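Local coordinates for tricorn protease (Thermoplasma acidophilum, PDB 1K32), which degrades peptides as a six-subunit serine protease built with beta-propeller and PDZ domains, probably processing fragments released by the proteasome, at residues R70-S75 with R105-D110; T96-K101 with S736-C741; K298-F303 with M623-D628; A421-F426 with I435-P440. All blocks are in the same frame, centred on the assembly; numbering follows the deposited sequence.

In the fold
Two propellers organise the four contacts: six four-stranded or larger sheets up to residue 279, and seven from residue 300 to 644. Contacts 1 and 2 belong to the first; their centres lie 14 Å apart, and neighbouring strands 106-107 and 100-103 bring them into touch. Their segments alternate along the chain, and contact 2 carries on to the PDZ region. Contact 3 joins the first and last sheets of the second propeller, whose fourth sheet holds contact 4, about 24 Å away between centres. Contacts 2 and 4 are about 48 Å apart, on opposite sides of the chain's centre. Together they document packing within a blade, between blades and between domains.

Contact 1 (R70-S75 with R105-D110); sequences RVMRGS and RRMFTD
The backbones of 70-75 and 105-110 approach at Arg70 and Asp110, whose CA atoms are 6.0 Å apart, and then diverge, with Met72 CA and Met107 CA separated by 8.8 Å. Strand 70-73 does not pair with this segment, which is largely turn: Met107 is the centre of an inverse gamma turn, and Thr109, at a positive phi of 74°, begins a G1 bulge with Asp110. Arg70 fills the widening gap. Its chain is extended from CG to NE, with CG anti to the backbone N (chi1 -179°), which carries the guanidinium to the carbonyls of the turn. NE and NH1 grip Phe108 O side-on, the NH1 bond measuring 2.9 Å to that oxygen, which lies in the guanidinium plane. NE also donates to Thr109 O at 2.8 Å, approaching from above that carbonyl's plane. Two carbonyls of a non-repetitive turn are thereby satisfied by one side chain. Over one guanidinium face lies the Met107 backbone, its O 3.1 Å above the plane. Within the strand, NH2 points in plane at Met72 SD, a weak bond of 3.3 Å. Asp110 lies against the aliphatic part of Arg70, CG to CD 3.5 Å; its OD2 is bonded to Asn57 instead. Strand 79-86 flanks Arg70 through Ala80 and Leu82, and Ser102 OG takes a further bond from NH1. Strand 54-60 and Tyr703 of helix 702-714 pack on both Met72 and Met107, while 105-110 leads from strand 100-103 into the next propeller sheet, beginning with strand 110-114.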
# COMPACT_ATOMS: atom_id res chain seq x y z
N ARG A 70 12.60 -1.81 62.14
CA ARG A 70 11.59 -2.08 61.11
C ARG A 70 11.50 -0.86 60.19
O ARG A 70 11.26 0.26 60.65
CB ARG A 70 10.20 -2.37 61.72
CG ARG A 70 9.15 -2.69 60.64
CD ARG A 70 7.77 -3.04 61.20
NE ARG A 70 6.80 -3.46 60.17
CZ ARG A 70 6.12 -2.63 59.38
NH1 ARG A 70 5.26 -3.10 58.50
NH2 ARG A 70 6.31 -1.32 59.45
N VAL A 71 11.72 -1.06 58.90
CA VAL A 71 11.64 0.06 57.99
C VAL A 71 10.68 -0.25 56.87
O VAL A 71 10.59 -1.39 56.43
CB VAL A 71 13.04 0.40 57.40
CG1 VAL A 71 13.64 -0.82 56.75
CG2 VAL A 71 12.93 1.53 56.38
N MET A 72 9.93 0.75 56.42
CA MET A 72 9.00 0.54 55.31
C MET A 72 9.48 1.23 54.03
O MET A 72 10.14 2.26 54.08
CB MET A 72 7.60 1.04 55.69
CG MET A 72 6.93 0.24 56.80
SD MET A 72 5.47 1.15 57.42
CE MET A 72 6.35 2.38 58.38
N ARG A 73 9.17 0.64 52.88
CA ARG A 73 9.54 1.21 51.58
C ARG A 73 8.38 1.06 50.62
O ARG A 73 7.43 0.35 50.92
CB ARG A 73 10.79 0.52 51.02
CG ARG A 73 12.07 1.07 51.62
CD ARG A 73 13.31 0.44 51.02
NE ARG A 73 14.49 0.83 51.77
CZ ARG A 73 15.73 0.43 51.49
NH1 ARG A 73 16.74 0.84 52.24
NH2 ARG A 73 15.95 -0.38 50.48
N GLY A 74 8.48 1.71 49.46
CA GLY A 74 7.38 1.69 48.49
C GLY A 74 6.66 3.01 48.73
O GLY A 74 6.49 3.40 49.89
N SER A 75 6.25 3.70 47.67
CA SER A 75 5.60 5.01 47.83
C SER A 75 4.54 5.06 48.93
O SER A 75 4.50 6.02 49.71
CB SER A 75 4.98 5.47 46.51
OG SER A 75 3.92 4.62 46.14
N ARG A 105 -2.71 0.30 59.40
CA ARG A 105 -3.38 -0.37 60.51
C ARG A 105 -2.85 -1.79 60.77
O ARG A 105 -3.20 -2.41 61.78
CB ARG A 105 -4.90 -0.40 60.25
CG ARG A 105 -5.26 -0.88 58.86
CD ARG A 105 -6.64 -0.40 58.41
NE ARG A 105 -6.92 -0.86 57.05
CZ ARG A 105 -6.30 -0.41 55.96
NH1 ARG A 105 -6.62 -0.91 54.77
NH2 ARG A 105 -5.39 0.54 56.05
N ARG A 106 -2.01 -2.29 59.88
CA ARG A 106 -1.43 -3.62 60.08
C ARG A 106 -0.00 -3.59 59.55
O ARG A 106 0.28 -4.09 58.46
CB ARG A 106 -2.25 -4.71 59.38
CG ARG A 106 -3.66 -4.87 59.94
CD ARG A 106 -4.32 -6.17 59.48
NE ARG A 106 -4.38 -6.32 58.02
CZ ARG A 106 -4.88 -7.38 57.39
NH1 ARG A 106 -4.89 -7.42 56.06
NH2 ARG A 106 -5.36 -8.41 58.09
N MET A 107 0.88 -2.97 60.32
CA MET A 107 2.29 -2.83 59.97
C MET A 107 2.99 -4.10 60.43
O MET A 107 3.67 -4.11 61.46
CB MET A 107 2.88 -1.60 60.67
CG MET A 107 2.36 -0.26 60.13
SD MET A 107 3.05 1.18 60.99
CE MET A 107 1.81 1.43 62.18
N PHE A 108 2.83 -5.16 59.64
CA PHE A 108 3.38 -6.46 59.98
C PHE A 108 4.82 -6.73 59.58
O PHE A 108 5.40 -5.99 58.79
CB PHE A 108 2.42 -7.55 59.46
CG PHE A 108 1.07 -7.54 60.14
CD1 PHE A 108 0.01 -8.31 59.63
CD2 PHE A 108 0.86 -6.80 61.31
CE1 PHE A 108 -1.23 -8.34 60.29
CE2 PHE A 108 -0.38 -6.82 61.97
CZ PHE A 108 -1.43 -7.60 61.45
N THR A 109 5.38 -7.82 60.11
CA THR A 109 6.78 -8.18 59.91
C THR A 109 7.47 -7.16 60.79
O THR A 109 7.80 -6.04 60.35
CB THR A 109 7.25 -8.01 58.47
OG1 THR A 109 6.49 -8.88 57.63
CG2 THR A 109 8.74 -8.35 58.35
N ASP A 110 7.65 -7.55 62.05
CA ASP A 110 8.23 -6.67 63.04
C ASP A 110 8.95 -7.46 64.13
O ASP A 110 8.97 -8.68 64.10
CB ASP A 110 7.10 -5.84 63.67
CG ASP A 110 7.59 -4.57 64.35
OD1 ASP A 110 6.73 -3.76 64.76
OD2 ASP A 110 8.81 -4.38 64.47

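Contact 2 (T96-K101 with S736-C741)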
# COMPACT_ATOMS: atom_id res chain seq x y z
N THR A 96 16.00 -9.33 57.06
CA THR A 96 14.95 -10.07 56.36
C THR A 96 14.76 -9.60 54.93
O THR A 96 14.84 -8.41 54.63
CB THR A 96 13.58 -9.98 57.05
OG1 THR A 96 13.14 -8.62 57.08
CG2 THR A 96 13.65 -10.53 58.46
N TYR A 97 14.49 -10.57 54.06
CA TYR A 97 14.25 -10.29 52.66
C TYR A 97 12.90 -10.87 52.28
O TYR A 97 12.75 -11.55 51.27
CB TYR A 97 15.36 -10.90 51.80
CG TYR A 97 16.71 -10.29 52.07
CD1 TYR A 97 17.43 -10.61 53.22
CD2 TYR A 97 17.27 -9.38 51.17
CE1 TYR A 97 18.68 -10.04 53.47
CE2 TYR A 97 18.52 -8.80 51.41
CZ TYR A 97 19.22 -9.15 52.57
OH TYR A 97 20.46 -8.62 52.82
N PHE A 98 11.91 -10.59 53.13
CA PHE A 98 10.55 -11.07 52.93
C PHE A 98 9.66 -10.08 52.18
O PHE A 98 8.73 -10.47 51.48
CB PHE A 98 9.90 -11.34 54.29
CG PHE A 98 10.57 -12.41 55.10
CD1 PHE A 98 10.66 -12.29 56.49
CD2 PHE A 98 11.10 -13.55 54.49
CE1 PHE A 98 11.28 -13.28 57.26
CE2 PHE A 98 11.73 -14.54 55.25
CZ PHE A 98 11.82 -14.41 56.63
N SER A 99 9.96 -8.80 52.33
CA SER A 99 9.14 -7.75 51.74
C SER A 99 7.71 -7.95 52.27
O SER A 99 6.76 -8.01 51.52
CB SER A 99 9.15 -7.83 50.21
OG SER A 99 8.35 -6.80 49.65
N GLY A 100 7.58 -8.07 53.59
CA GLY A 100 6.25 -8.25 54.16
C GLY A 100 5.27 -7.16 53.77
O GLY A 100 5.65 -5.99 53.65
N LYS A 101 4.01 -7.52 53.55
CA LYS A 101 2.99 -6.54 53.19
C LYS A 101 2.66 -5.70 54.42
O LYS A 101 2.63 -6.20 55.53
CB LYS A 101 1.70 -7.22 52.72
CG LYS A 101 1.85 -8.14 51.53
CD LYS A 101 0.49 -8.75 51.19
CE LYS A 101 0.54 -9.70 50.00
NZ LYS A 101 -0.83 -10.12 49.61
N SER A 736 11.37 -9.43 47.24
CA SER A 736 11.48 -10.76 47.81
C SER A 736 11.40 -11.76 46.66
O SER A 736 10.60 -11.58 45.74
CB SER A 736 10.34 -11.02 48.78
OG SER A 736 10.54 -12.23 49.48
N GLY A 737 12.22 -12.81 46.72
CA GLY A 737 12.19 -13.82 45.68
C GLY A 737 11.54 -15.07 46.24
O GLY A 737 11.92 -15.55 47.31
N ARG A 738 10.55 -15.60 45.54
CA ARG A 738 9.88 -16.78 46.05
C ARG A 738 9.63 -17.86 45.02
O ARG A 738 9.46 -17.59 43.83
CB ARG A 738 8.55 -16.37 46.70
CG ARG A 738 8.73 -15.65 48.03
CD ARG A 738 7.76 -14.51 48.14
NE ARG A 738 7.92 -13.75 49.37
CZ ARG A 738 7.51 -14.16 50.57
NH1 ARG A 738 7.71 -13.38 51.63
NH2 ARG A 738 6.91 -15.33 50.72
N ILE A 739 9.64 -19.10 45.49
CA ILE A 739 9.40 -20.25 44.63
C ILE A 739 8.45 -21.20 45.35
O ILE A 739 8.42 -22.40 45.10
CB ILE A 739 10.72 -20.97 44.27
CG1 ILE A 739 11.41 -21.49 45.52
CG2 ILE A 739 11.63 -19.99 43.54
CD1 ILE A 739 12.76 -22.17 45.25
N ALA A 740 7.66 -20.63 46.26
CA ALA A 740 6.69 -21.39 47.04
C ALA A 740 7.31 -22.60 47.73
O ALA A 740 6.82 -23.73 47.63
CB ALA A 740 5.54 -21.85 46.13
N CYS A 741 8.41 -22.35 48.44
CA CYS A 741 9.08 -23.40 49.19
C CYS A 741 9.53 -22.83 50.53
O CYS A 741 9.83 -21.64 50.63
CB CYS A 741 10.33 -23.91 48.45
SG CYS A 741 10.05 -24.94 47.00
O HOH W 1 13.80 -13.18 49.36
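The Arg738 guanidinium meets the Phe98 carbonyl at its edge, not over a face: Phe98 O lies only 7° out of the guanidinium plane. The Phe98 ring turns away from this contact, only the CB of that residue coming within 4.0 Å of Arg738 NH1. The contact is a junction between two domains, joining a turn of the six-bladed propeller to a loop of the PDZ region that runs into strand 741-746. A nearly straight bond runs from Arg738 NH1 to Phe98 O, 3.1 Å with an N-H...O angle of 168°, on a lone pair in the carbonyl plane. A bend at chi2 helps bring the guanidinium back toward the propeller. NH2 of the same group forms a salt bridge with Asp829 and also bonds Ala126 O, so the charge serves both sides of the junction. With the guanidinium removed, as by an alanine here, Asp829 is likely to lose its cationic mate and Phe98 O its donor. Ser736 supplies the second direct link: OG, swung to the far side of CB from its own N (chi1 -171°), donates to Tyr97 O at 2.9 Å. The same OG weakly accepts from Arg738 NE, tying the two donors to each other. Ser736 CB packs on Ser99 CB at 3.7 Å. On the propeller side, Asp81 accepts from the backbone N of Phe98 and of Ser99, holding the turn, while Ser99 OG bonds Phe734 O. The Tyr97 side chain reaches Tyr796 and Arg797 of helix 795-800. Water 1 bridges the segments, donating to Tyr97 O at 2.7 Å and accepting from Gly737 N at 3.1 Å.

Contact 3 (K298-F303 with M623-D628); sequences KFAEDF and MVRKDD
Ala300 opens the contact, its CB 4.5 Å from Arg625 NH1 and near the plane of that guanidinium, at its edge. Further along, Phe303 contributes the largest share of the buried surface. A chi1 of 62° sets CG between the backbone N and the carbonyl carbon and directs the ring to the opposing strand. There Met623 comes to the ring's edge with its CB, which is in plane at 3.7 Å from Phe303 CE1, while Met623 CE lies 3.7 Å from Phe303 CD1. Met623 SD stands 5.5 Å from the ring centroid, 89° off the normal, an edge-on Met-aromatic contact. Across the ring, CE2 reaches Arg625 CB at 4.1 Å; the guanidinium is nearly perpendicular to the ring, and its NH2 bonds Gly629 O. Arg614 adds a cation-pi contact to Phe303. A serine in place of Phe303 would probably open a gap beside Met623 and strip Arg614 of its aromatic partner. The strand axes run 9.5 Å apart at 146°, beyond pairing distance, consistent with the first and last blades of the seven-bladed propeller meeting through side chains and not through a shared strand.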
# COMPACT_ATOMS: atom_id res chain seq x y z
N LYS A 298 2.72 12.31 38.36
CA LYS A 298 2.47 11.47 39.52
C LYS A 298 1.29 11.85 40.41
O LYS A 298 0.90 11.08 41.28
CB LYS A 298 3.72 11.34 40.37
CG LYS A 298 4.84 10.66 39.63
CD LYS A 298 5.52 9.62 40.49
CE LYS A 298 6.64 8.97 39.70
NZ LYS A 298 7.49 8.10 40.57
N PHE A 299 0.72 13.03 40.21
CA PHE A 299 -0.43 13.44 41.02
C PHE A 299 -1.48 14.06 40.13
O PHE A 299 -2.39 14.75 40.59
CB PHE A 299 0.02 14.41 42.13
CG PHE A 299 1.18 13.90 42.93
CD1 PHE A 299 2.49 14.25 42.59
CD2 PHE A 299 0.98 12.99 43.96
CE1 PHE A 299 3.58 13.68 43.25
CE2 PHE A 299 2.07 12.42 44.63
CZ PHE A 299 3.37 12.76 44.27
N ALA A 300 -1.35 13.78 38.84
CA ALA A 300 -2.26 14.29 37.83
C ALA A 300 -3.70 13.86 38.06
O ALA A 300 -3.98 12.80 38.63
CB ALA A 300 -1.81 13.84 36.46
N GLU A 301 -4.60 14.73 37.61
CA GLU A 301 -6.04 14.53 37.70
C GLU A 301 -6.61 15.37 36.54
O GLU A 301 -5.88 16.06 35.83
CB GLU A 301 -6.60 15.09 39.02
CG GLU A 301 -5.87 14.64 40.28
CD GLU A 301 -6.30 15.39 41.53
OE1 GLU A 301 -5.92 16.58 41.69
OE2 GLU A 301 -7.01 14.79 42.37
N ASP A 302 -7.91 15.27 36.34
CA ASP A 302 -8.61 16.07 35.35
C ASP A 302 -7.73 16.69 34.24
O ASP A 302 -7.09 17.72 34.46
CB ASP A 302 -9.31 17.19 36.12
CG ASP A 302 -10.39 17.87 35.32
OD1 ASP A 302 -10.87 18.95 35.76
OD2 ASP A 302 -10.78 17.33 34.27
N PHE A 303 -7.69 16.07 33.06
CA PHE A 303 -6.94 16.63 31.93
C PHE A 303 -8.02 17.04 30.93
O PHE A 303 -8.97 16.30 30.71
CB PHE A 303 -5.98 15.60 31.33
CG PHE A 303 -6.65 14.39 30.77
CD1 PHE A 303 -7.09 14.37 29.45
CD2 PHE A 303 -6.84 13.25 31.55
CE1 PHE A 303 -7.70 13.24 28.92
CE2 PHE A 303 -7.46 12.12 31.04
CZ PHE A 303 -7.89 12.11 29.72
N MET A 623 -9.07 13.87 23.49
CA MET A 623 -7.97 13.62 24.41
C MET A 623 -8.28 12.29 25.08
O MET A 623 -9.42 12.03 25.46
CB MET A 623 -7.87 14.71 25.48
CG MET A 623 -7.36 16.05 24.98
SD MET A 623 -6.87 17.07 26.38
CE MET A 623 -5.33 16.28 26.81
N VAL A 624 -7.28 11.43 25.20
CA VAL A 624 -7.51 10.15 25.84
C VAL A 624 -6.36 9.77 26.75
O VAL A 624 -5.25 10.30 26.63
CB VAL A 624 -7.67 8.99 24.81
CG1 VAL A 624 -8.87 9.24 23.91
CG2 VAL A 624 -6.39 8.84 23.99
N ARG A 625 -6.66 8.86 27.66
CA ARG A 625 -5.68 8.31 28.58
C ARG A 625 -5.67 6.85 28.10
O ARG A 625 -6.72 6.28 27.82
CB ARG A 625 -6.19 8.39 30.02
CG ARG A 625 -5.44 7.50 31.00
CD ARG A 625 -4.21 8.15 31.57
NE ARG A 625 -4.54 9.31 32.39
CZ ARG A 625 -3.63 10.10 32.96
NH1 ARG A 625 -4.02 11.14 33.69
NH2 ARG A 625 -2.34 9.84 32.80
N LYS A 626 -4.48 6.27 27.96
CA LYS A 626 -4.39 4.89 27.53
C LYS A 626 -3.94 4.01 28.68
O LYS A 626 -3.61 4.50 29.76
CB LYS A 626 -3.44 4.77 26.33
CG LYS A 626 -3.95 5.51 25.11
CD LYS A 626 -3.18 5.15 23.84
CE LYS A 626 -3.74 5.94 22.66
NZ LYS A 626 -3.18 5.50 21.37
N ASP A 627 -3.92 2.70 28.44
CA ASP A 627 -3.53 1.75 29.47
C ASP A 627 -2.08 1.95 29.91
O ASP A 627 -1.70 1.56 31.01
CB ASP A 627 -3.73 0.32 28.96
CG ASP A 627 -2.90 0.03 27.72
OD1 ASP A 627 -2.85 0.90 26.82
OD2 ASP A 627 -2.32 -1.08 27.64
N ASP A 628 -1.29 2.58 29.05
CA ASP A 628 0.11 2.84 29.37
C ASP A 628 0.22 4.03 30.32
O ASP A 628 1.32 4.42 30.72
CB ASP A 628 0.91 3.11 28.10
CG ASP A 628 0.48 4.38 27.39
OD1 ASP A 628 -0.44 5.07 27.88
OD2 ASP A 628 1.07 4.69 26.34

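Contact 4 (A421-F426 with I435-P440); sequences AMITDF and IAYGFP
Backbone pairing begins at Phe426 and Tyr437, an antiparallel non-hydrogen-bonded pair with CA atoms 4.0 Å apart. One direct hydrogen bond flanks it: Gly438 N donates to Asp425 O at 2.9 Å, with an N-H...O angle of 161° and the donor nearly in line with the C=O bond. CA-H...O contacts add to it, Tyr437 CA lying 3.2 Å from Asp425 O and Phe426 CA approaching Ala436 O. On the Ala421 side of Asp425 the loop draws away from strand 435-440, and water 2 takes over, accepting from Asp425 N and donating to Gly438 O, each at 2.8 Å. This is the entry to a propeller blade, where 421-426 leads from strand 412-417 of the preceding blade into strand 426-428, which pairs with strand 434-441. Apolar contacts fill the parted end. A chi1 of -52° puts Ile423 CG1 beside the backbone N and leaves CG2 anti to it, which sets that methyl against Tyr437 CD1 at 3.5 Å; CD1 of the same isoleucine lies at the edge of the Phe439 ring, 3.9 Å from CD2. Pro440 CG packs on Ala421 CB at 4.1 Å. The Phe439 ring also stacks on His455. Polar ends reach the adjoining blades: Tyr437 OH bonds Glu416 of strand 412-417 in the preceding one, and Asp425 OD1 accepts from Ala476 N of strand 474-479 in the following one.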
# COMPACT_ATOMS: atom_id res chain seq x y z
N ALA A 421 -28.76 9.94 44.77
CA ALA A 421 -27.33 10.03 44.49
C ALA A 421 -27.03 11.28 43.70
O ALA A 421 -27.94 11.96 43.24
CB ALA A 421 -26.87 8.78 43.70
N MET A 422 -25.75 11.58 43.53
CA MET A 422 -25.37 12.77 42.78
C MET A 422 -25.76 12.73 41.29
O MET A 422 -25.89 11.64 40.68
CB MET A 422 -23.86 13.01 42.92
CG MET A 422 -23.43 13.25 44.34
SD MET A 422 -21.72 13.78 44.51
CE MET A 422 -20.82 12.30 43.79
N ILE A 423 -25.96 13.92 40.74
CA ILE A 423 -26.33 14.12 39.34
C ILE A 423 -25.07 14.57 38.60
O ILE A 423 -24.95 15.71 38.18
CB ILE A 423 -27.44 15.23 39.26
CG1 ILE A 423 -28.58 14.88 40.22
CG2 ILE A 423 -28.01 15.32 37.84
CD1 ILE A 423 -29.82 15.79 40.10
N THR A 424 -24.12 13.65 38.44
CA THR A 424 -22.85 13.97 37.78
C THR A 424 -22.80 13.73 36.27
O THR A 424 -21.86 14.17 35.61
CB THR A 424 -21.69 13.20 38.47
OG1 THR A 424 -21.98 11.79 38.45
CG2 THR A 424 -21.55 13.64 39.91
N ASP A 425 -23.80 13.04 35.72
CA ASP A 425 -23.85 12.75 34.28
C ASP A 425 -24.81 13.76 33.60
O ASP A 425 -26.03 13.59 33.64
CB ASP A 425 -24.34 11.30 34.07
CG ASP A 425 -24.23 10.84 32.61
OD1 ASP A 425 -24.51 9.65 32.35
OD2 ASP A 425 -23.87 11.65 31.74
N PHE A 426 -24.24 14.81 32.99
CA PHE A 426 -25.04 15.84 32.32
C PHE A 426 -24.34 16.40 31.10
O PHE A 426 -23.14 16.23 30.94
CB PHE A 426 -25.37 17.00 33.28
CG PHE A 426 -24.17 17.64 33.94
CD1 PHE A 426 -23.87 17.36 35.27
CD2 PHE A 426 -23.36 18.54 33.25
CE1 PHE A 426 -22.80 17.99 35.91
CE2 PHE A 426 -22.28 19.17 33.89
CZ PHE A 426 -22.00 18.90 35.22
N ILE A 435 -30.36 21.31 29.06
CA ILE A 435 -29.41 20.60 29.90
C ILE A 435 -30.05 19.24 30.13
O ILE A 435 -31.13 19.14 30.72
CB ILE A 435 -29.18 21.34 31.25
CG1 ILE A 435 -28.69 22.77 30.98
CG2 ILE A 435 -28.16 20.59 32.10
CD1 ILE A 435 -28.47 23.62 32.22
N ALA A 436 -29.41 18.19 29.64
CA ALA A 436 -29.92 16.84 29.82
C ALA A 436 -29.04 16.16 30.85
O ALA A 436 -27.82 16.31 30.82
CB ALA A 436 -29.88 16.07 28.50
N TYR A 437 -29.65 15.42 31.77
CA TYR A 437 -28.90 14.76 32.82
C TYR A 437 -29.58 13.49 33.35
O TYR A 437 -30.81 13.37 33.32
CB TYR A 437 -28.70 15.74 33.98
CG TYR A 437 -29.99 16.36 34.48
CD1 TYR A 437 -30.68 15.81 35.57
CD2 TYR A 437 -30.53 17.48 33.86
CE1 TYR A 437 -31.88 16.37 36.02
CE2 TYR A 437 -31.74 18.06 34.31
CZ TYR A 437 -32.40 17.49 35.38
OH TYR A 437 -33.61 18.02 35.79
N GLY A 438 -28.75 12.54 33.80
CA GLY A 438 -29.26 11.31 34.37
C GLY A 438 -29.75 11.61 35.78
O GLY A 438 -29.00 12.11 36.63
N PHE A 439 -31.02 11.29 36.04
CA PHE A 439 -31.61 11.57 37.33
C PHE A 439 -31.86 10.32 38.18
O PHE A 439 -32.77 9.54 37.91
CB PHE A 439 -32.92 12.37 37.12
CG PHE A 439 -33.56 12.83 38.39
CD1 PHE A 439 -34.67 12.18 38.90
CD2 PHE A 439 -33.05 13.92 39.09
CE1 PHE A 439 -35.26 12.59 40.10
CE2 PHE A 439 -33.62 14.35 40.29
CZ PHE A 439 -34.74 13.69 40.79
N PRO A 440 -31.03 10.09 39.22
CA PRO A 440 -31.25 8.91 40.05
C PRO A 440 -32.51 9.03 40.89
O PRO A 440 -32.84 10.09 41.42
CB PRO A 440 -29.96 8.80 40.88
CG PRO A 440 -29.41 10.18 40.87
CD PRO A 440 -29.73 10.72 39.51
O HOH W 2 -26.19 11.83 36.61